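Local atomic coordinates of ATP-dependent DNA ligase (Mycobacterium tuberculosis, PDB entry 6NHX), a protein that seals DNA strand breaks at the expense of ATP and, with Ku, repairs double-strand breaks by non-homologous end joining. Residues V194-W199 / S290-L295; M213-P218 / S302-E307; P256-D261 / E284-Q289. The protein carries 1 engineered substitution. All blocks are in the same frame, centred on the assembly; numbering follows the deposited sequence.

Contact 1: residues V194-W199 / S290-L295; sequences VVIGGW and SSWRGL. With ATP (adenosine-5'-triphosphate), chain B.
I196 meets L295 and W292 inside the curled antiparallel sheet of the OB domain. The two strands are not paired with each other. Strand 273-278 lies between them in the sheet and pairs with both.

I196 turns its side chain toward 290-295 from its first bond. From CB the chain runs on through CG1, which lies anti to the carbonyl carbon and beside the backbone N (chi1 -58°). CG1 carries CD1 out to the contact, and this terminal methyl does all of the close touching. I196 CD1 lies 3.7 Å from L295 CD2, with the two side chains crossing at about a right angle. The same methyl reaches the edge of the W292 indole, near the ring plane, with I196 CD1 4.3 Å from W292 CH2. Helix 235-243 covers this apolar group: L243 touches I196, and L239 touches W292 and L295. One face of the indole packs on its own strand, where G294 CA sits 3.5 Å above the ring plane, offset toward the rim.

R293 belongs to the ATP pocket. Its chain is extended from CG to NE. ATP O2A lies at the edge of the guanidinium, in its plane, and takes two hydrogen bonds. R293 NH2 is 2.6 Å from ATP O2A (N-H...O angle 150°), and R293 NH1 is 2.9 Å from the same oxygen (136°). R293 and G294 both face E275 in a classic beta bulge.

The arginine thus links the OB domain to the alpha phosphate, as suits a closed ligase conformation. Its positive charge would probably help to neutralise or polarise that phosphate. D33, salt-bridged to NH2, and E275, salt-bridged to NH1, would be expected to limit the rotation of the guanidinium.

Contact 2: residues M213-P218 / S302-E307; sequences MGIPGP and SEVVRE
V304 sets its CG1 methyl against the CD corner of P216, 3.8 Å from V304 CG1 to P216 CD, the two side chains crossing at about a right angle. The contact fastens the C-terminal tail to strand 208-217 of the OB-fold sheet. V304 CG1 stands anti to the backbone N (chi1 172°), which brings it also to within 4.1 Å of I215 CD1. V195 of the adjacent strand 190-201 touches both P216 and V304.

Further along the tail, R306 uses its aliphatic part. R306 CG lies 3.9 Å from I215 CG2 and almost as near I215 CG1, and the two side chains meet at about a right angle. The arginine then bends at chi3 (40°), and its charged end makes a cation-pi contact with W281. I215 touches the same tryptophan. Q192 holds the tail from strand 190-201, taking the N-H of E307 and giving a hydrogen bond to V305 O.

No direct hydrogen bond joins 213-218 to 302-307. One water bridges them instead, donating to both carbonyls: it lies 2.7 Å from P216 O and 2.8 Å from V304 O.

Contact 3: residues P256-D261 / E284-Q289; sequences PLPARD and EGRLRQ
This is a slight surface contact at the rim of the OB domain, where R286 reaches toward P258 and D261. P258 is the N-cap residue of the short helix 259-262, and D261 lies in that helix. R286 sits in the loop that connects strands 273-278 and 291-295. The backbones stay well apart, and the long arginine spans most of the gap.

The side chains of P258, D261 and R286 all point toward the opposite segment at their first bond. R286 turns at chi2 (-68°), then runs straight through chi3. Its guanidinium is met obliquely by both partners. P258 CG lies 4.3 Å from R286 NH2, a loose touch by the CG corner of the proline. D261 OD1 stands 4.4 Å from R286 NH1, beyond salt-bridge range. F223 of strand 220-228 touches both D261 and R286, so one aromatic residue of the sheet connects the two sides.

Each segment is also held locally. D261 N makes a weak hydrogen bond to P258 O, 3.0 Å away, across the first turn of the helix. On the other side, R286 N is hydrogen-bonded to T282 OG1.

The opposite charges of D261 and R286 probably attract each other, but without a hydrogen bond to set direction. At this partly exposed site, solvent would be expected to weaken the attraction.

How the contacts relate
From the N terminus, the chain first lays down 194-199 on strand 190-201 and then 213-218 on the next strand, its neighbour in the sheet. It goes on to 256-261, whose partner 284-289 comes 23 residues later. Contact 3 therefore closes the shortest loop. Segment 290-295 follows directly and closes contact 1. The tail 302-307 closes contact 2 last. Contacts 1 and 2 cross, because their segments alternate, and contact 3 lies within both of their loops. L287 touches V194 of contact 1 and M213 of contact 2. Contact 1 joins two non-neighbouring strands of the sheet, contact 2 fastens the C-terminal tail to it, and contact 3 brings the start of helix 259-262 near the loop before strand 291-295.

Contact 1: residues V194-W199 / S290-L295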
# COMPACT_ATOMS: atom_id res chain seq x y z
N VAL A 194 11.93 -9.31 -1.34
CA VAL A 194 12.60 -10.39 -2.05
C VAL A 194 12.86 -9.95 -3.48
O VAL A 194 12.24 -9.01 -3.98
CB VAL A 194 11.79 -11.71 -2.04
CG1 VAL A 194 11.61 -12.24 -0.62
CG2 VAL A 194 10.45 -11.50 -2.72
N VAL A 195 13.80 -10.62 -4.14
CA VAL A 195 14.06 -10.41 -5.56
C VAL A 195 13.50 -11.60 -6.34
O VAL A 195 13.65 -12.76 -5.92
CB VAL A 195 15.56 -10.22 -5.83
CG1 VAL A 195 15.86 -10.13 -7.33
CG2 VAL A 195 16.06 -8.99 -5.10
N ILE A 196 12.81 -11.32 -7.44
CA ILE A 196 12.25 -12.38 -8.27
C ILE A 196 13.35 -12.98 -9.14
O ILE A 196 14.05 -12.26 -9.87
CB ILE A 196 11.10 -11.84 -9.14
CG1 ILE A 196 10.01 -11.25 -8.24
CG2 ILE A 196 10.57 -12.95 -10.01
CD1 ILE A 196 8.94 -10.49 -9.00
N GLY A 197 13.51 -14.30 -9.07
CA GLY A 197 14.47 -14.97 -9.93
C GLY A 197 13.90 -15.84 -11.03
O GLY A 197 14.61 -16.29 -11.92
N GLY A 198 12.59 -16.06 -10.98
CA GLY A 198 11.93 -16.83 -12.02
C GLY A 198 10.45 -16.89 -11.75
O GLY A 198 9.96 -16.45 -10.70
N TRP A 199 9.73 -17.45 -12.72
CA TRP A 199 8.28 -17.55 -12.57
C TRP A 199 7.76 -18.82 -13.22
O TRP A 199 8.35 -19.34 -14.16
CB TRP A 199 7.54 -16.31 -13.12
CG TRP A 199 7.71 -16.09 -14.59
CD1 TRP A 199 8.69 -15.37 -15.21
CD2 TRP A 199 6.85 -16.57 -15.64
NE1 TRP A 199 8.50 -15.37 -16.57
CE2 TRP A 199 7.38 -16.11 -16.86
CE3 TRP A 199 5.69 -17.35 -15.66
CZ2 TRP A 199 6.79 -16.40 -18.09
CZ3 TRP A 199 5.10 -17.64 -16.88
CH2 TRP A 199 5.65 -17.16 -18.08
N SER A 290 3.88 -17.96 3.03
CA SER A 290 4.15 -16.76 2.26
C SER A 290 2.90 -16.32 1.51
O SER A 290 2.04 -17.13 1.15
CB SER A 290 5.29 -17.01 1.27
OG SER A 290 4.96 -18.06 0.37
N SER A 291 2.78 -15.01 1.30
CA SER A 291 1.74 -14.50 0.43
C SER A 291 2.26 -13.25 -0.26
O SER A 291 3.10 -12.52 0.26
CB SER A 291 0.43 -14.19 1.18
OG SER A 291 0.61 -13.18 2.16
N TRP A 292 1.72 -13.02 -1.45
CA TRP A 292 2.17 -11.96 -2.34
C TRP A 292 1.56 -10.63 -1.91
O TRP A 292 0.33 -10.49 -1.86
CB TRP A 292 1.65 -12.33 -3.73
CG TRP A 292 1.88 -11.34 -4.82
CD1 TRP A 292 0.93 -10.61 -5.48
CD2 TRP A 292 3.13 -11.01 -5.42
NE1 TRP A 292 1.52 -9.82 -6.44
CE2 TRP A 292 2.87 -10.05 -6.43
CE3 TRP A 292 4.44 -11.41 -5.20
CZ2 TRP A 292 3.88 -9.50 -7.21
CZ3 TRP A 292 5.45 -10.86 -5.98
CH2 TRP A 292 5.15 -9.92 -6.97
N ARG A 293 2.39 -9.65 -1.59
CA ARG A 293 1.85 -8.30 -1.44
C ARG A 293 1.86 -7.55 -2.77
O ARG A 293 0.82 -7.04 -3.20
CB ARG A 293 2.54 -7.52 -0.32
CG ARG A 293 1.71 -6.36 0.19
CD ARG A 293 2.56 -5.36 0.95
NE ARG A 293 1.74 -4.36 1.62
CZ ARG A 293 2.24 -3.32 2.29
NH1 ARG A 293 3.55 -3.14 2.36
NH2 ARG A 293 1.42 -2.47 2.88
N GLY A 294 3.00 -7.48 -3.43
CA GLY A 294 3.09 -6.89 -4.75
C GLY A 294 4.51 -6.53 -5.11
O GLY A 294 5.45 -6.76 -4.34
N LEU A 295 4.67 -5.99 -6.31
CA LEU A 295 5.96 -5.48 -6.75
C LEU A 295 6.29 -4.18 -6.02
O LEU A 295 5.40 -3.41 -5.65
CB LEU A 295 5.96 -5.24 -8.26
CG LEU A 295 5.79 -6.47 -9.16
CD1 LEU A 295 5.83 -6.06 -10.62
CD2 LEU A 295 6.92 -7.44 -8.88
PG ATP B . 6.06 4.18 3.24
O1G ATP B . 5.67 4.41 4.68
O2G ATP B . 7.38 4.80 2.82
O3G ATP B . 4.93 4.49 2.27
PB ATP B . 5.47 1.41 2.49
O1B ATP B . 6.24 0.12 2.58
O2B ATP B . 4.85 1.85 1.18
O3B ATP B . 6.38 2.59 3.11
PA ATP B . 3.87 0.33 4.65
O1A ATP B . 5.04 0.07 5.55
O2A ATP B . 3.12 -0.74 3.89
O3A ATP B . 4.32 1.44 3.59
O5' ATP B . 2.84 1.33 5.41
C5' ATP B . 1.52 1.53 4.90
C4' ATP B . 1.51 2.59 3.79
O4' ATP B . 0.14 2.88 3.51
C3' ATP B . 2.16 3.90 4.19
O3' ATP B . 2.57 4.58 3.01
C2' ATP B . 0.99 4.63 4.78
O2' ATP B . 1.18 6.06 4.78
C1' ATP B . -0.16 4.23 3.86
N9 ATP B . -1.45 4.17 4.57
C8 ATP B . -2.37 3.17 4.49
N7 ATP B . -3.46 3.45 5.25
C5 ATP B . -3.24 4.65 5.80
C6 ATP B . -3.97 5.52 6.72
N6 ATP B . -5.15 5.13 7.21
N1 ATP B . -3.41 6.68 7.07
C2 ATP B . -2.21 7.08 6.60
N3 ATP B . -1.48 6.33 5.77
C4 ATP B . -1.93 5.12 5.36

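Contact 2: residues M213-P218 / S302-E307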
# COMPACT_ATOMS: atom_id res chain seq x y z
N MET A 213 11.40 -16.78 -5.40
CA MET A 213 11.94 -15.63 -4.68
C MET A 213 13.35 -15.91 -4.20
O MET A 213 13.70 -17.05 -3.89
CB MET A 213 11.11 -15.39 -3.41
CG MET A 213 9.62 -15.17 -3.61
SD MET A 213 8.82 -15.10 -1.99
CE MET A 213 9.11 -16.75 -1.38
N GLY A 214 14.14 -14.84 -4.08
CA GLY A 214 15.45 -14.98 -3.48
C GLY A 214 15.92 -13.74 -2.74
O GLY A 214 15.40 -12.63 -2.96
N ILE A 215 16.89 -13.94 -1.87
CA ILE A 215 17.58 -12.86 -1.17
C ILE A 215 18.98 -12.76 -1.77
O ILE A 215 19.69 -13.77 -1.81
CB ILE A 215 17.68 -13.13 0.34
CG1 ILE A 215 16.29 -13.33 0.96
CG2 ILE A 215 18.44 -12.01 1.05
CD1 ILE A 215 15.39 -12.11 0.91
N PRO A 216 19.41 -11.59 -2.24
CA PRO A 216 20.75 -11.50 -2.84
C PRO A 216 21.84 -11.84 -1.83
O PRO A 216 21.83 -11.38 -0.68
CB PRO A 216 20.84 -10.03 -3.28
CG PRO A 216 19.42 -9.62 -3.45
CD PRO A 216 18.67 -10.33 -2.36
N GLY A 217 22.79 -12.65 -2.27
CA GLY A 217 23.95 -12.96 -1.46
C GLY A 217 25.19 -13.04 -2.30
O GLY A 217 25.16 -12.80 -3.52
N PRO A 218 26.32 -13.38 -1.69
CA PRO A 218 27.49 -13.74 -2.49
C PRO A 218 27.16 -14.97 -3.32
O PRO A 218 26.62 -15.95 -2.81
CB PRO A 218 28.57 -14.03 -1.44
CG PRO A 218 28.07 -13.41 -0.17
CD PRO A 218 26.58 -13.47 -0.24
N SER A 302 19.89 -4.36 -4.65
CA SER A 302 21.06 -4.19 -3.79
C SER A 302 20.68 -3.79 -2.36
O SER A 302 21.51 -3.94 -1.46
CB SER A 302 22.05 -3.18 -4.38
OG SER A 302 21.48 -1.89 -4.52
N GLU A 303 19.46 -3.31 -2.15
CA GLU A 303 19.00 -2.90 -0.83
C GLU A 303 18.23 -4.00 -0.10
O GLU A 303 17.83 -3.80 1.06
CB GLU A 303 18.12 -1.64 -0.94
CG GLU A 303 18.87 -0.42 -1.48
CD GLU A 303 17.94 0.71 -1.91
OE1 GLU A 303 16.72 0.47 -2.05
OE2 GLU A 303 18.45 1.83 -2.13
N VAL A 304 18.02 -5.15 -0.74
CA VAL A 304 17.23 -6.23 -0.15
C VAL A 304 18.10 -7.03 0.81
O VAL A 304 19.11 -7.61 0.41
CB VAL A 304 16.65 -7.15 -1.25
CG1 VAL A 304 15.98 -8.37 -0.63
CG2 VAL A 304 15.67 -6.38 -2.12
N VAL A 305 17.69 -7.07 2.08
CA VAL A 305 18.42 -7.83 3.09
C VAL A 305 17.40 -8.57 3.95
O VAL A 305 16.26 -8.13 4.12
CB VAL A 305 19.31 -6.93 3.97
CG1 VAL A 305 20.37 -6.24 3.13
CG2 VAL A 305 18.46 -5.90 4.69
N ARG A 306 17.83 -9.70 4.52
CA ARG A 306 16.95 -10.48 5.38
C ARG A 306 16.59 -9.67 6.63
O ARG A 306 17.47 -9.30 7.41
CB ARG A 306 17.61 -11.80 5.77
CG ARG A 306 17.49 -12.86 4.71
CD ARG A 306 17.74 -14.25 5.27
NE ARG A 306 17.14 -14.44 6.59
CZ ARG A 306 16.95 -15.63 7.16
NH1 ARG A 306 17.31 -16.74 6.52
NH2 ARG A 306 16.41 -15.72 8.37
N GLU A 307 15.30 -9.41 6.80
CA GLU A 307 14.82 -8.55 7.88
C GLU A 307 14.34 -9.38 9.07
O GLU A 307 14.18 -8.87 10.18
CB GLU A 307 13.68 -7.65 7.37
CG GLU A 307 13.99 -6.96 6.04
CD GLU A 307 12.73 -6.59 5.26
OE1 GLU A 307 11.71 -6.26 5.90
OE2 GLU A 307 12.75 -6.64 4.01
OXT GLU A 307 14.11 -10.59 8.96
O HOH W 1 21.04 -9.49 1.14

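Contact 3: residues P256-D261 / E284-Q289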
# COMPACT_ATOMS: atom_id res chain seq x y z
N PRO A 256 21.68 -24.41 -8.06
CA PRO A 256 20.63 -24.73 -9.04
C PRO A 256 19.39 -25.23 -8.33
O PRO A 256 19.47 -26.08 -7.44
CB PRO A 256 21.27 -25.82 -9.91
CG PRO A 256 22.77 -25.68 -9.69
CD PRO A 256 22.90 -25.20 -8.26
N LEU A 257 18.23 -24.68 -8.72
CA LEU A 257 17.00 -24.95 -7.99
C LEU A 257 16.69 -26.44 -8.01
O LEU A 257 16.92 -27.11 -9.02
CB LEU A 257 15.83 -24.21 -8.63
CG LEU A 257 15.71 -22.70 -8.44
CD1 LEU A 257 14.49 -22.18 -9.20
CD2 LEU A 257 15.57 -22.32 -6.98
N PRO A 258 16.13 -26.98 -6.93
CA PRO A 258 15.69 -28.38 -6.96
C PRO A 258 14.60 -28.60 -8.00
O PRO A 258 13.88 -27.68 -8.39
CB PRO A 258 15.18 -28.65 -5.54
CG PRO A 258 15.12 -27.37 -4.86
CD PRO A 258 15.93 -26.36 -5.62
N ALA A 259 14.49 -29.86 -8.44
CA ALA A 259 13.64 -30.22 -9.57
C ALA A 259 12.22 -29.68 -9.44
O ALA A 259 11.68 -29.09 -10.38
CB ALA A 259 13.61 -31.74 -9.71
N ARG A 260 11.60 -29.87 -8.27
CA ARG A 260 10.20 -29.47 -8.11
C ARG A 260 10.03 -27.97 -8.24
O ARG A 260 9.01 -27.50 -8.76
CB ARG A 260 9.67 -29.94 -6.76
N ASP A 261 11.02 -27.20 -7.78
CA ASP A 261 10.94 -25.75 -7.88
C ASP A 261 11.30 -25.23 -9.26
O ASP A 261 10.85 -24.14 -9.64
CB ASP A 261 11.85 -25.10 -6.83
CG ASP A 261 11.42 -25.42 -5.41
OD1 ASP A 261 12.14 -26.19 -4.74
OD2 ASP A 261 10.36 -24.92 -4.97
N GLU A 284 16.28 -23.63 6.85
CA GLU A 284 16.92 -23.72 5.54
C GLU A 284 16.84 -22.43 4.74
O GLU A 284 17.36 -22.37 3.62
CB GLU A 284 16.29 -24.86 4.73
CG GLU A 284 16.48 -26.24 5.35
CD GLU A 284 15.51 -26.52 6.48
OE1 GLU A 284 15.84 -27.36 7.35
OE2 GLU A 284 14.41 -25.91 6.50
N GLY A 285 16.19 -21.39 5.26
CA GLY A 285 16.10 -20.12 4.57
C GLY A 285 14.88 -19.93 3.70
O GLY A 285 14.91 -19.08 2.81
N ARG A 286 13.81 -20.67 3.94
CA ARG A 286 12.57 -20.51 3.18
C ARG A 286 11.55 -19.72 3.99
O ARG A 286 11.57 -19.73 5.22
CB ARG A 286 11.98 -21.87 2.82
CG ARG A 286 12.96 -22.84 2.17
CD ARG A 286 13.36 -22.36 0.78
NE ARG A 286 14.22 -23.32 0.10
CZ ARG A 286 13.76 -24.38 -0.57
NH1 ARG A 286 12.45 -24.60 -0.63
NH2 ARG A 286 14.60 -25.21 -1.18
N LEU A 287 10.65 -19.04 3.29
CA LEU A 287 9.58 -18.27 3.93
C LEU A 287 8.36 -19.16 4.10
O LEU A 287 7.82 -19.69 3.12
CB LEU A 287 9.25 -17.03 3.11
CG LEU A 287 10.37 -15.99 3.02
CD1 LEU A 287 10.10 -15.04 1.86
CD2 LEU A 287 10.52 -15.22 4.32
N ARG A 288 7.92 -19.35 5.35
CA ARG A 288 6.72 -20.11 5.63
C ARG A 288 5.48 -19.24 5.48
O ARG A 288 5.51 -18.03 5.73
CB ARG A 288 6.75 -20.69 7.04
CG ARG A 288 7.62 -21.92 7.19
CD ARG A 288 7.26 -22.70 8.44
NE ARG A 288 7.78 -24.06 8.39
CZ ARG A 288 8.78 -24.50 9.14
NH1 ARG A 288 9.37 -23.69 10.01
NH2 ARG A 288 9.20 -25.75 9.02
N GLN A 289 4.38 -19.87 5.05
CA GLN A 289 3.08 -19.21 4.93
C GLN A 289 3.19 -17.90 4.16
O GLN A 289 2.68 -16.85 4.57
CB GLN A 289 2.42 -19.01 6.29
CG GLN A 289 2.04 -20.32 6.96
CD GLN A 289 1.34 -20.10 8.28
OE1 GLN A 289 1.89 -20.41 9.34
NE2 GLN A 289 0.13 -19.56 8.23